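Local structure of odorant-binding protein 1F (Rattus norvegicus, 3FIQ) at residues A[97-102]-A[115-120]; A[16-21]-A[37-42]; A[5-10]-A[46-51]; A[53-58]-A[66-71]. The protein probably binds a wide variety of chemical odorants in the nasal epithelium, acting as a small secreted carrier of the lipocalin family. One frame throughout, in Å; residues are numbered along the deposited sequence. Where two conformers were deposited one is given.

Interaction 1. Residues A[97-102]-A[115-120]; sequences IIFFHN and ILVAGK
The Phe100 ring turns an edge to the partner strand. Ala118 CB lies near the ring plane, 4.2 Å from Phe100 CE2, and Leu116 O also sits at the rim. One face of this ring carries Ile98 CG2 from its own strand, 3.6 Å above the plane and offset toward the rim. On the other side of the sheet, the Phe99 ring lies alongside Val117, both pointing the same way. Both methyls of Val117 reach it, with CG1 3.7 Å from Phe99 CE1. His101 meets Ile115 CG1 at an imidazole edge. The two strands form an antiparallel hairpin of the lipocalin barrel. Ile98 pairs with Ala118 and Phe100 with Leu116 through four backbone hydrogen bonds, among them Ala118 N to Ile98 O at 2.8 Å. At the end, chi2 of Ile97 (-69°) folds CD1 back to Gly119 CA, 4.0 Å away. Phe99, Ile115 and Val117 touch helix 126-138, whereas Ile98 and Ala118 touch Trp16 of strand 14-23. Every touching residue is buried. The side-chain contacts are almost wholly apolar and the backbone polar groups are paired within the sheet, which is consistent with an apolar barrel wall.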
loop_
_atom_site.group_PDB
_atom_site.type_symbol
_atom_site.label_atom_id
_atom_site.label_comp_id
_atom_site.label_asym_id
_atom_site.label_seq_id
_atom_site.Cartn_x
_atom_site.Cartn_y
_atom_site.Cartn_z
ATOM N N ILE A 97 5.486 10.136 -4.355
ATOM C CA ILE A 97 4.354 9.686 -3.544
ATOM C C ILE A 97 3.396 8.940 -4.462
ATOM O O ILE A 97 3.070 9.427 -5.521
ATOM C CB ILE A 97 3.624 10.868 -2.879
ATOM C CG1 ILE A 97 4.530 11.616 -1.891
ATOM C CG2 ILE A 97 2.328 10.380 -2.280
ATOM C CD1 ILE A 97 4.852 10.820 -0.655
ATOM N N ILE A 98 2.924 7.771 -4.044
ATOM C CA ILE A 98 1.859 7.008 -4.679
ATOM C C ILE A 98 0.801 6.690 -3.684
ATOM O O ILE A 98 1.125 6.202 -2.590
ATOM C CB ILE A 98 2.384 5.725 -5.334
ATOM C CG1 ILE A 98 3.376 6.103 -6.426
ATOM C CG2 ILE A 98 1.218 4.906 -5.934
ATOM C CD1 ILE A 98 4.035 4.896 -7.107
ATOM N N PHE A 99 -0.447 7.008 -3.989
ATOM C CA PHE A 99 -1.604 6.487 -3.258
ATOM C C PHE A 99 -2.183 5.239 -3.933
ATOM O O PHE A 99 -2.594 5.327 -5.092
ATOM C CB PHE A 99 -2.731 7.502 -3.195
ATOM C CG PHE A 99 -2.468 8.768 -2.371
ATOM C CD1 PHE A 99 -1.233 9.088 -1.774
ATOM C CD2 PHE A 99 -3.540 9.596 -2.114
ATOM C CE1 PHE A 99 -1.086 10.233 -1.051
ATOM C CE2 PHE A 99 -3.371 10.759 -1.392
ATOM C CZ PHE A 99 -2.178 11.080 -0.882
ATOM N N PHE A 100 -2.135 4.075 -3.300
ATOM C CA PHE A 100 -2.720 2.851 -3.793
ATOM C C PHE A 100 -4.040 2.607 -3.097
ATOM O O PHE A 100 -4.206 2.864 -1.942
ATOM C CB PHE A 100 -1.842 1.634 -3.438
ATOM C CG PHE A 100 -0.568 1.532 -4.242
ATOM C CD1 PHE A 100 -0.581 1.055 -5.513
ATOM C CD2 PHE A 100 0.665 1.838 -3.656
ATOM C CE1 PHE A 100 0.596 0.892 -6.229
ATOM C CE2 PHE A 100 1.850 1.689 -4.397
ATOM C CZ PHE A 100 1.779 1.201 -5.709
ATOM N N HIS A 101 -4.994 2.051 -3.831
ATOM C CA HIS A 101 -6.203 1.525 -3.277
ATOM C C HIS A 101 -6.113 0.013 -3.412
ATOM O O HIS A 101 -5.671 -0.514 -4.443
ATOM C CB HIS A 101 -7.406 1.977 -4.065
ATOM C CG HIS A 101 -8.683 1.467 -3.521
ATOM N ND1 HIS A 101 -9.394 0.449 -4.122
ATOM C CD2 HIS A 101 -9.415 1.853 -2.458
ATOM C CE1 HIS A 101 -10.486 0.210 -3.423
ATOM N NE2 HIS A 101 -10.524 1.044 -2.414
ATOM N N ASN A 102 -6.385 -0.699 -2.317
ATOM C CA ASN A 102 -6.408 -2.156 -2.306
ATOM C C ASN A 102 -7.715 -2.662 -1.678
ATOM O O ASN A 102 -8.230 -2.092 -0.740
ATOM C CB ASN A 102 -5.234 -2.745 -1.533
ATOM C CG ASN A 102 -5.203 -4.280 -1.575
ATOM O OD1 ASN A 102 -5.036 -4.968 -0.485
ATOM N ND2 ASN A 102 -5.313 -4.838 -2.698
ATOM N N ILE A 115 -6.455 2.274 1.671
ATOM C CA ILE A 115 -5.640 3.225 0.960
ATOM C C ILE A 115 -4.283 3.190 1.634
ATOM O O ILE A 115 -4.182 3.317 2.841
ATOM C CB ILE A 115 -6.218 4.636 0.856
ATOM C CG1 ILE A 115 -7.536 4.546 0.136
ATOM C CG2 ILE A 115 -5.175 5.586 0.137
ATOM C CD1 ILE A 115 -8.321 5.945 0.206
ATOM N N LEU A 116 -3.241 2.919 0.853
ATOM C CA LEU A 116 -1.874 2.898 1.351
ATOM C C LEU A 116 -1.059 3.963 0.625
ATOM O O LEU A 116 -1.103 4.074 -0.604
ATOM C CB LEU A 116 -1.245 1.485 1.090
ATOM C CG LEU A 116 0.196 1.369 1.595
ATOM C CD1 LEU A 116 0.440 -0.046 2.052
ATOM C CD2 LEU A 116 1.179 1.637 0.537
ATOM N N VAL A 117 -0.345 4.798 1.376
ATOM C CA VAL A 117 0.498 5.829 0.808
ATOM C C VAL A 117 1.942 5.414 0.845
ATOM O O VAL A 117 2.520 5.206 1.939
ATOM C CB VAL A 117 0.320 7.129 1.648
ATOM C CG1 VAL A 117 1.207 8.236 1.112
ATOM C CG2 VAL A 117 -1.114 7.612 1.657
ATOM N N ALA A 118 2.526 5.238 -0.339
ATOM C CA ALA A 118 3.939 4.842 -0.485
ATOM C C ALA A 118 4.736 6.088 -0.870
ATOM O O ALA A 118 4.247 6.932 -1.599
ATOM C CB ALA A 118 4.086 3.807 -1.567
ATOM N N GLY A 119 5.932 6.172 -0.354
ATOM C CA GLY A 119 6.765 7.342 -0.578
ATOM C C GLY A 119 8.236 7.097 -0.804
ATOM O O GLY A 119 8.763 6.120 -0.356
ATOM N N LYS A 120 8.870 8.094 -1.427
ATOM C CA LYS A 120 10.338 8.195 -1.507
ATOM C C LYS A 120 10.829 9.307 -0.642
ATOM O O LYS A 120 11.956 9.737 -0.770
ATOM C CB LYS A 120 10.826 8.351 -2.930
ATOM C CG LYS A 120 10.536 7.175 -3.828
ATOM C CD LYS A 120 11.085 7.339 -5.218
ATOM C CE LYS A 120 11.017 6.076 -6.007
ATOM N NZ LYS A 120 11.998 4.959 -5.694
#

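Interaction 2. Residues A[16-21]-A[37-42]; sequences WRTLYI and AYFQHM
Trp16 and Met42 meet at the start of the first barrel strand, where Trp16 is the tryptophan of the lipocalin GxW signature. Met42 bends at chi3 (-74°) and lays CE over one indole face, 3.4 Å from the centroid of the five-membered ring and 7° off its normal. This is a CH-pi contact, with the sulfur farther off above the same ring. Lys120 makes a cation-pi contact with the indole, and NE1 is bonded to Val12 O. The backbone Trp16 N bonds to Gln40 O at 3.1 Å, coming from above the carbonyl plane. Arg17 brings its CA-H to Phe39 O, while its CB points away from the partner strand. Thr18 joins the strands by its hydroxyl: OG1 donates to Ala37 O at 2.7 Å and accepts from Phe39 N at 2.8 Å. A water takes the Thr18 N-H at 2.9 Å and donates to Phe39 O, so at Thr18 water and hydroxyl bridge the strands in place of direct backbone bonds. With a valine in place of Thr18, Phe39 N and Ala37 O would probably lose this shared partner, weakening the strand junction. Farther along, Ile21 CD1 reaches Ala37 N at 3.7 Å.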
loop_
_atom_site.group_PDB
_atom_site.type_symbol
_atom_site.label_atom_id
_atom_site.label_comp_id
_atom_site.label_asym_id
_atom_site.label_seq_id
_atom_site.Cartn_x
_atom_site.Cartn_y
_atom_site.Cartn_z
ATOM N N TRP A 16 10.967 2.249 -1.699
ATOM C CA TRP A 16 9.756 2.958 -1.290
ATOM C C TRP A 16 9.526 2.598 0.142
ATOM O O TRP A 16 9.944 1.557 0.621
ATOM C CB TRP A 16 8.523 2.505 -2.089
ATOM C CG TRP A 16 8.515 2.979 -3.517
ATOM C CD1 TRP A 16 9.128 2.357 -4.540
ATOM C CD2 TRP A 16 7.933 4.171 -4.049
ATOM N NE1 TRP A 16 8.948 3.071 -5.674
ATOM C CE2 TRP A 16 8.223 4.202 -5.391
ATOM C CE3 TRP A 16 7.143 5.187 -3.511
ATOM C CZ2 TRP A 16 7.768 5.220 -6.253
ATOM C CZ3 TRP A 16 6.696 6.171 -4.332
ATOM C CH2 TRP A 16 7.000 6.202 -5.684
ATOM N N ARG A 17 8.820 3.464 0.838
ATOM C CA ARG A 17 8.405 3.211 2.198
ATOM C C ARG A 17 6.954 3.527 2.336
ATOM O O ARG A 17 6.346 4.196 1.508
ATOM C CB ARG A 17 9.151 4.159 3.179
ATOM C CG ARG A 17 8.836 5.656 3.004
ATOM C CD ARG A 17 9.817 6.586 3.740
ATOM N NE ARG A 17 9.782 6.370 5.153
ATOM C CZ ARG A 17 10.701 6.721 6.052
ATOM N NH1 ARG A 17 11.791 7.396 5.701
ATOM N NH2 ARG A 17 10.508 6.398 7.337
ATOM N N THR A 18 6.347 2.989 3.390
ATOM C CA THR A 18 4.947 3.280 3.675
ATOM C C THR A 18 4.865 4.415 4.642
ATOM O O THR A 18 5.391 4.339 5.775
ATOM C CB THR A 18 4.262 2.086 4.273
ATOM O OG1 THR A 18 4.353 0.969 3.395
ATOM C CG2 THR A 18 2.760 2.377 4.516
ATOM N N LEU A 19 4.106 5.441 4.252
ATOM C CA LEU A 19 3.858 6.584 5.131
ATOM C C LEU A 19 2.595 6.464 5.949
ATOM O O LEU A 19 2.629 6.664 7.168
ATOM C CB LEU A 19 3.815 7.880 4.318
ATOM C CG LEU A 19 5.060 8.224 3.495
ATOM C CD1 LEU A 19 4.956 9.633 2.913
ATOM C CD2 LEU A 19 6.276 8.145 4.343
ATOM N N TYR A 20 1.462 6.115 5.299
ATOM C CA TYR A 20 0.199 6.002 5.965
ATOM C C TYR A 20 -0.552 4.833 5.381
ATOM O O TYR A 20 -0.407 4.520 4.202
ATOM C CB TYR A 20 -0.683 7.250 5.745
ATOM C CG TYR A 20 -0.162 8.516 6.401
ATOM C CD1 TYR A 20 -0.539 8.823 7.704
ATOM C CD2 TYR A 20 0.686 9.358 5.736
ATOM C CE1 TYR A 20 -0.004 9.964 8.321
ATOM C CE2 TYR A 20 1.239 10.463 6.364
ATOM C CZ TYR A 20 0.840 10.796 7.605
ATOM O OH TYR A 20 1.401 11.916 8.194
ATOM N N ILE A 21 -1.382 4.190 6.217
ATOM C CA ILE A 21 -2.367 3.244 5.700
ATOM C C ILE A 21 -3.688 3.543 6.361
ATOM O O ILE A 21 -3.741 3.706 7.559
ATOM C CB ILE A 21 -1.995 1.773 6.025
ATOM C CG1 ILE A 21 -0.584 1.429 5.646
ATOM C CG2 ILE A 21 -2.951 0.823 5.383
ATOM C CD1 ILE A 21 -0.139 0.033 6.070
ATOM N N ALA A 37 1.701 -3.139 6.095
ATOM C CA ALA A 37 2.869 -3.412 5.278
ATOM C C ALA A 37 3.759 -2.208 5.208
ATOM O O ALA A 37 3.309 -1.109 4.768
ATOM C CB ALA A 37 2.430 -3.706 3.884
ATOM N N TYR A 38 5.001 -2.415 5.636
ATOM C CA TYR A 38 6.057 -1.369 5.596
ATOM C C TYR A 38 6.840 -1.605 4.289
ATOM O O TYR A 38 7.684 -2.513 4.206
ATOM C CB TYR A 38 6.981 -1.484 6.762
ATOM C CG TYR A 38 6.389 -1.169 8.127
ATOM C CD1 TYR A 38 5.651 -2.128 8.842
ATOM C CD2 TYR A 38 6.548 0.102 8.701
ATOM C CE1 TYR A 38 5.099 -1.788 10.117
ATOM C CE2 TYR A 38 6.026 0.415 9.929
ATOM C CZ TYR A 38 5.294 -0.539 10.631
ATOM O OH TYR A 38 4.779 -0.256 11.882
ATOM N N PHE A 39 6.502 -0.838 3.244
ATOM C CA PHE A 39 7.151 -1.081 1.941
ATOM C C PHE A 39 8.637 -0.932 2.089
ATOM O O PHE A 39 9.139 -0.157 2.908
ATOM C CB PHE A 39 6.634 -0.069 0.897
ATOM C CG PHE A 39 5.347 -0.539 0.175
ATOM C CD1 PHE A 39 4.390 -1.323 0.791
ATOM C CD2 PHE A 39 5.089 -0.128 -1.106
ATOM C CE1 PHE A 39 3.216 -1.747 0.103
ATOM C CE2 PHE A 39 3.919 -0.534 -1.760
ATOM C CZ PHE A 39 2.993 -1.310 -1.155
ATOM N N GLN A 40 9.336 -1.684 1.249
ATOM C CA GLN A 40 10.765 -1.529 1.045
ATOM C C GLN A 40 11.152 -1.233 -0.389
ATOM O O GLN A 40 12.068 -0.430 -0.645
ATOM C CB GLN A 40 11.452 -2.795 1.566
ATOM C CG GLN A 40 12.987 -2.711 1.501
ATOM C CD GLN A 40 13.614 -3.903 2.175
ATOM O OE1 GLN A 40 13.967 -4.903 1.519
ATOM N NE2 GLN A 40 13.741 -3.810 3.472
ATOM N N HIS A 41 10.549 -1.922 -1.363
ATOM C CA HIS A 41 11.017 -1.828 -2.746
ATOM C C HIS A 41 9.950 -2.254 -3.692
ATOM O O HIS A 41 9.130 -3.116 -3.354
ATOM C CB HIS A 41 12.254 -2.766 -2.915
ATOM C CG HIS A 41 13.068 -2.547 -4.155
ATOM N ND1 HIS A 41 12.794 -3.210 -5.337
ATOM C CD2 HIS A 41 14.124 -1.711 -4.422
ATOM C CE1 HIS A 41 13.653 -2.794 -6.269
ATOM N NE2 HIS A 41 14.482 -1.931 -5.738
ATOM N N MET A 42 9.955 -1.663 -4.891
ATOM C CA MET A 42 9.087 -2.086 -5.998
ATOM C C MET A 42 9.880 -2.259 -7.236
ATOM O O MET A 42 10.863 -1.512 -7.518
ATOM C CB MET A 42 7.983 -1.071 -6.215
ATOM C CG MET A 42 7.046 -0.928 -5.058
ATOM S SD MET A 42 5.415 -0.195 -5.412
ATOM C CE MET A 42 5.866 1.504 -5.622
HETATM O O HOH W 1 7.938 1.266 5.030
#

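Interaction 3. Residues A[5-10]-A[46-51]; sequences LDISPS and DECQEL. With EDO (1,2-ethanediol), chain D.
Ile7 O is held by a water that donates to it at 2.8 Å and also to Glu47 O at 3.2 Å. No direct hydrogen bond crosses the contact, so the water is its polar link. Beside this link, the Ile7 side chain takes up the apolar part. With chi1 at 46°, CG1 stands between the backbone N and the carbonyl carbon, and CD1 runs on to Leu51 CD2 at 4.1 Å. The two side chains cross at about a right angle. Tyr78 touches both of them. Pro9 CD adds a looser contact to Cys48. Cys48, modelled in two conformers, is disulfide-bonded to Cys44, which links the turn to the end of strand 38-44. Ser8 N-caps the short helix that follows, and Glu11 OE1 accepts from Ser8 N. The contact sets the N-terminal segment against the turn before strand 50-59 at one end of the barrel. It rests on a few apolar contacts and one bridging water that serves two carbonyl oxygens, while a salt bridge from Asp6 to Lys72 adds a charged tie for the N-terminal segment.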
loop_
_atom_site.group_PDB
_atom_site.type_symbol
_atom_site.label_atom_id
_atom_site.label_comp_id
_atom_site.label_asym_id
_atom_site.label_seq_id
_atom_site.Cartn_x
_atom_site.Cartn_y
_atom_site.Cartn_z
ATOM N N LEU A 5 -4.680 5.186 -12.988
ATOM C CA LEU A 5 -3.429 5.720 -13.488
ATOM C C LEU A 5 -2.417 4.617 -13.732
ATOM O O LEU A 5 -2.155 3.826 -12.846
ATOM C CB LEU A 5 -2.847 6.611 -12.432
ATOM C CG LEU A 5 -3.658 7.840 -12.092
ATOM C CD1 LEU A 5 -3.047 8.541 -10.944
ATOM C CD2 LEU A 5 -3.683 8.707 -13.336
ATOM N N ASP A 6 -1.810 4.583 -14.906
ATOM C CA ASP A 6 -0.828 3.534 -15.181
ATOM C C ASP A 6 0.502 3.910 -14.512
ATOM O O ASP A 6 0.748 5.055 -14.230
ATOM C CB ASP A 6 -0.598 3.355 -16.688
ATOM C CG ASP A 6 -1.835 2.854 -17.426
ATOM O OD1 ASP A 6 -2.416 1.821 -17.044
ATOM O OD2 ASP A 6 -2.210 3.494 -18.434
ATOM N N ILE A 7 1.334 2.922 -14.242
ATOM C CA ILE A 7 2.704 3.177 -13.797
ATOM C C ILE A 7 3.705 2.463 -14.694
ATOM O O ILE A 7 3.457 1.373 -15.242
ATOM C CB ILE A 7 2.941 2.699 -12.339
ATOM C CG1 ILE A 7 2.361 1.312 -12.148
ATOM C CG2 ILE A 7 2.366 3.660 -11.418
ATOM C CD1 ILE A 7 2.431 0.815 -10.714
ATOM N N SER A 8 4.858 3.100 -14.824
ATOM C CA SER A 8 5.916 2.574 -15.658
ATOM C C SER A 8 7.048 2.097 -14.825
ATOM O O SER A 8 7.210 2.455 -13.693
ATOM C CB SER A 8 6.404 3.662 -16.592
ATOM O OG SER A 8 7.113 4.589 -15.883
ATOM N N PRO A 9 7.873 1.250 -15.372
ATOM C CA PRO A 9 9.040 0.864 -14.609
ATOM C C PRO A 9 9.892 2.020 -14.126
ATOM O O PRO A 9 10.436 2.000 -12.996
ATOM C CB PRO A 9 9.828 -0.011 -15.551
ATOM C CG PRO A 9 8.822 -0.409 -16.626
ATOM C CD PRO A 9 7.727 0.532 -16.655
ATOM N N SER A 10 10.134 2.996 -15.000
ATOM C CA SER A 10 10.935 4.138 -14.608
ATOM C C SER A 10 10.304 4.858 -13.427
ATOM O O SER A 10 11.022 5.357 -12.535
ATOM C CB SER A 10 11.006 5.143 -15.776
ATOM O OG SER A 10 11.803 4.615 -16.822
ATOM N N ASP A 46 8.814 -4.551 -18.508
ATOM C CA ASP A 46 7.983 -4.197 -19.634
ATOM C C ASP A 46 6.518 -3.997 -19.229
ATOM O O ASP A 46 5.846 -4.944 -18.690
ATOM C CB ASP A 46 8.097 -5.321 -20.668
ATOM C CG ASP A 46 9.557 -5.636 -21.030
ATOM O OD1 ASP A 46 10.215 -4.746 -21.628
ATOM O OD2 ASP A 46 10.041 -6.760 -20.726
ATOM N N GLU A 47 6.064 -2.765 -19.481
ATOM C CA GLU A 47 4.681 -2.373 -19.326
ATOM C C GLU A 47 4.215 -2.476 -17.869
ATOM O O GLU A 47 3.051 -2.266 -17.598
ATOM C CB GLU A 47 3.757 -3.251 -20.192
ATOM C CG GLU A 47 4.137 -3.384 -21.689
ATOM C CD GLU A 47 4.312 -2.036 -22.337
ATOM O OE1 GLU A 47 3.407 -1.178 -22.177
ATOM O OE2 GLU A 47 5.370 -1.828 -22.980
ATOM N N CYS A 48 5.122 -2.784 -16.949
ATOM C CA CYS A 48 4.770 -3.045 -15.540
ATOM C C CYS A 48 3.674 -4.105 -15.407
ATOM O O CYS A 48 2.768 -3.990 -14.544
ATOM C CB CYS A 48 4.301 -1.758 -14.872
ATOM S SG CYS A 48 4.770 -1.638 -13.140
ATOM N N GLN A 49 3.787 -5.153 -16.204
ATOM C CA GLN A 49 2.813 -6.262 -16.175
ATOM C C GLN A 49 2.975 -7.043 -14.846
ATOM O O GLN A 49 2.005 -7.517 -14.259
ATOM C CB GLN A 49 2.966 -7.201 -17.375
ATOM C CG GLN A 49 2.220 -8.558 -17.266
ATOM C CD GLN A 49 0.721 -8.401 -17.184
ATOM O OE1 GLN A 49 0.148 -7.593 -17.967
ATOM N NE2 GLN A 49 0.046 -9.147 -16.219
ATOM N N GLU A 50 4.200 -7.150 -14.391
ATOM C CA GLU A 50 4.542 -7.987 -13.264
ATOM C C GLU A 50 5.214 -7.104 -12.247
ATOM O O GLU A 50 6.376 -6.741 -12.445
ATOM C CB GLU A 50 5.423 -9.173 -13.732
ATOM C CG GLU A 50 5.535 -10.321 -12.803
ATOM C CD GLU A 50 6.034 -11.650 -13.493
ATOM O OE1 GLU A 50 5.296 -12.410 -14.237
ATOM O OE2 GLU A 50 7.193 -11.898 -13.275
ATOM N N LEU A 51 4.527 -6.770 -11.160
ATOM C CA LEU A 51 5.026 -5.795 -10.162
ATOM C C LEU A 51 5.388 -6.500 -8.895
ATOM O O LEU A 51 4.526 -6.950 -8.122
ATOM C CB LEU A 51 3.924 -4.738 -9.887
ATOM C CG LEU A 51 4.186 -3.705 -8.792
ATOM C CD1 LEU A 51 5.413 -2.894 -9.038
ATOM C CD2 LEU A 51 2.994 -2.745 -8.755
HETATM C C1 EDO D . 11.330 8.602 -12.960
HETATM O O1 EDO D . 11.589 8.034 -11.659
HETATM C C2 EDO D . 10.260 9.666 -12.887
HETATM O O2 EDO D . 9.282 9.426 -11.859
HETATM O O HOH W 2 1.457 0.456 -17.020
#

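Interaction 4. Residues A[53-58]-A[66-71]. With EDO (1,2-ethanediol), chain E.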
loop_
_atom_site.group_PDB
_atom_site.type_symbol
_atom_site.label_atom_id
_atom_site.label_comp_id
_atom_site.label_asym_id
_atom_site.label_seq_id
_atom_site.Cartn_x
_atom_site.Cartn_y
_atom_site.Cartn_z
ATOM N N ILE A 53 6.623 -6.373 -5.192
ATOM C CA ILE A 53 6.696 -5.465 -4.065
ATOM C C ILE A 53 7.293 -6.223 -2.895
ATOM O O ILE A 53 6.789 -7.238 -2.498
ATOM C CB ILE A 53 5.301 -4.930 -3.721
ATOM C CG1 ILE A 53 4.675 -4.187 -4.914
ATOM C CG2 ILE A 53 5.405 -4.044 -2.487
ATOM C CD1 ILE A 53 3.241 -3.737 -4.618
ATOM N N ILE A 54 8.372 -5.680 -2.321
ATOM C CA ILE A 54 8.993 -6.257 -1.121
ATOM C C ILE A 54 8.569 -5.337 0.020
ATOM O O ILE A 54 8.649 -4.088 -0.090
ATOM C CB ILE A 54 10.517 -6.294 -1.230
ATOM C CG1 ILE A 54 10.897 -7.258 -2.354
ATOM C CG2 ILE A 54 11.140 -6.734 0.109
ATOM C CD1 ILE A 54 12.393 -7.220 -2.728
ATOM N N PHE A 55 8.091 -5.929 1.105
ATOM C CA PHE A 55 7.656 -5.181 2.283
ATOM C C PHE A 55 7.918 -5.981 3.536
ATOM O O PHE A 55 8.162 -7.180 3.469
ATOM C CB PHE A 55 6.160 -4.837 2.192
ATOM C CG PHE A 55 5.219 -5.988 2.164
ATOM C CD1 PHE A 55 4.819 -6.518 0.946
ATOM C CD2 PHE A 55 4.623 -6.485 3.325
ATOM C CE1 PHE A 55 3.879 -7.593 0.914
ATOM C CE2 PHE A 55 3.658 -7.472 3.265
ATOM C CZ PHE A 55 3.308 -8.057 2.071
ATOM N N ASN A 56 7.961 -5.299 4.649
ATOM C CA ASN A 56 8.071 -5.955 5.941
ATOM C C ASN A 56 6.791 -5.828 6.708
ATOM O O ASN A 56 6.073 -4.841 6.607
ATOM C CB ASN A 56 9.252 -5.387 6.795
ATOM C CG ASN A 56 10.553 -5.913 6.309
ATOM O OD1 ASN A 56 10.913 -7.076 6.617
ATOM N ND2 ASN A 56 11.223 -5.144 5.509
ATOM N N VAL A 57 6.551 -6.800 7.599
ATOM C CA VAL A 57 5.577 -6.657 8.659
ATOM C C VAL A 57 6.374 -6.866 9.906
ATOM O O VAL A 57 7.401 -7.518 9.894
ATOM C CB VAL A 57 4.363 -7.670 8.583
ATOM C CG1 VAL A 57 3.539 -7.416 7.353
ATOM C CG2 VAL A 57 4.789 -9.106 8.748
ATOM N N LYS A 58 5.963 -6.256 10.994
ATOM C CA LYS A 58 6.643 -6.455 12.229
ATOM C C LYS A 58 5.965 -7.595 12.932
ATOM O O LYS A 58 4.730 -7.624 13.036
ATOM C CB LYS A 58 6.575 -5.224 13.102
ATOM C CG LYS A 58 7.225 -4.010 12.584
ATOM C CD LYS A 58 8.714 -4.122 12.414
ATOM C CE LYS A 58 9.456 -4.732 13.629
ATOM N NZ LYS A 58 9.859 -3.815 14.782
ATOM N N HIS A 66 8.414 -9.925 3.296
ATOM C CA HIS A 66 7.521 -10.556 2.332
ATOM C C HIS A 66 7.726 -10.006 0.946
ATOM O O HIS A 66 8.126 -8.840 0.728
ATOM C CB HIS A 66 6.069 -10.262 2.740
ATOM C CG HIS A 66 5.656 -10.905 4.017
ATOM N ND1 HIS A 66 5.124 -12.180 4.016
ATOM C CD2 HIS A 66 5.668 -10.502 5.300
ATOM C CE1 HIS A 66 4.816 -12.515 5.254
ATOM N NE2 HIS A 66 5.200 -11.546 6.060
ATOM N N THR A 67 7.405 -10.835 -0.057
ATOM C CA THR A 67 7.365 -10.356 -1.416
ATOM C C THR A 67 6.038 -10.796 -1.980
ATOM O O THR A 67 5.616 -11.922 -1.789
ATOM C CB THR A 67 8.456 -10.970 -2.323
ATOM O OG1 THR A 67 9.719 -10.772 -1.734
ATOM C CG2 THR A 67 8.402 -10.335 -3.669
ATOM N N VAL A 68 5.370 -9.896 -2.704
ATOM C CA VAL A 68 4.173 -10.246 -3.495
ATOM C C VAL A 68 4.479 -9.864 -4.919
ATOM O O VAL A 68 5.241 -8.933 -5.187
ATOM C CB VAL A 68 2.860 -9.598 -3.058
ATOM C CG1 VAL A 68 2.455 -10.108 -1.756
ATOM C CG2 VAL A 68 2.962 -8.082 -2.995
ATOM N N VAL A 69 3.904 -10.594 -5.868
ATOM C CA VAL A 69 3.953 -10.239 -7.269
ATOM C C VAL A 69 2.559 -9.921 -7.721
ATOM O O VAL A 69 1.712 -10.768 -7.776
ATOM C CB VAL A 69 4.540 -11.363 -8.127
ATOM C CG1 VAL A 69 4.697 -10.958 -9.588
ATOM C CG2 VAL A 69 5.898 -11.802 -7.590
ATOM N N GLY A 70 2.314 -8.646 -8.050
ATOM C CA GLY A 70 1.048 -8.265 -8.665
ATOM C C GLY A 70 1.094 -8.471 -10.159
ATOM O O GLY A 70 2.042 -8.177 -10.845
ATOM N N GLN A 71 0.018 -9.050 -10.662
ATOM C CA GLN A 71 -0.241 -9.194 -12.122
ATOM C C GLN A 71 -1.221 -8.189 -12.576
ATOM O O GLN A 71 -2.331 -8.134 -12.089
ATOM C CB GLN A 71 -0.704 -10.575 -12.421
ATOM C CG GLN A 71 0.439 -11.604 -12.220
ATOM C CD GLN A 71 1.558 -11.478 -13.257
ATOM O OE1 GLN A 71 1.388 -10.947 -14.386
ATOM N NE2 GLN A 71 2.723 -11.995 -12.901
HETATM C C1 EDO E . 10.175 -14.257 0.037
HETATM O O1 EDO E . 9.105 -13.928 -0.826
HETATM C C2 EDO E . 10.115 -13.163 1.110
HETATM O O2 EDO E . 10.598 -11.832 0.664
#
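Phe55 and His66 form the tight part of this antiparallel hairpin, made by neighbouring strands of the lipocalin barrel. His66 CB sits over one face of the phenyl ring, 3.8 Å from its centroid, in a CH-pi contact. The imidazole is nearly parallel to the phenyl (20°) but slid aside, so the rings barely overlap. Phe55 chi1 of 63° sets CG between the backbone N and the carbonyl carbon, swinging the ring against His66. Val68 CG1 lies in the ring plane at the edge, 3.9 Å from Phe55 CE1. Val57 CG2 meets an edge of the imidazole, whose NE2 is hydrogen-bonded to Gln64. Tyr82 packs edge-to-face with both rings. A serine in place of Phe55 would probably strip His66 CB of its CH-pi partner and open a gap beside Val68 CG1. Four backbone bonds join Ile53 to Val68 and Phe55 to His66; His66 N to Phe55 O is 2.8 Å long and nearly straight (173°). The opposite side of the sheet is looser and more open to solvent. There Ile54 CG1 lies alongside Thr67 OG1 at 3.8 Å. That hydroxyl also shares a hydrogen bond of 2.8 Å with O2 of a 1,2-ethanediol.

Overall arrangement
All four contacts reach one curled antiparallel sheet. Interactions 1 and 2 are the core pair and touch directly, since strands 111-119 and 14-23 are neighbours: Gly119 N reaches Arg17 O at 2.7 Å. Interaction 2 also borders interaction 4 along strands 38-44 and 50-59. Interactions 3 and 4 share strand 50-59, but the centre of interaction 3 lies about 16 Å from the centre of the chain. Regular backbone pairing dominates interactions 1 and 4. Interaction 2 has one direct backbone bond and adds a hydroxyl, a water and a Met-aromatic contact; interaction 3 has only a water between its polar groups. Interaction 1 is buried on both faces, whereas interaction 4 has one solvent-facing side.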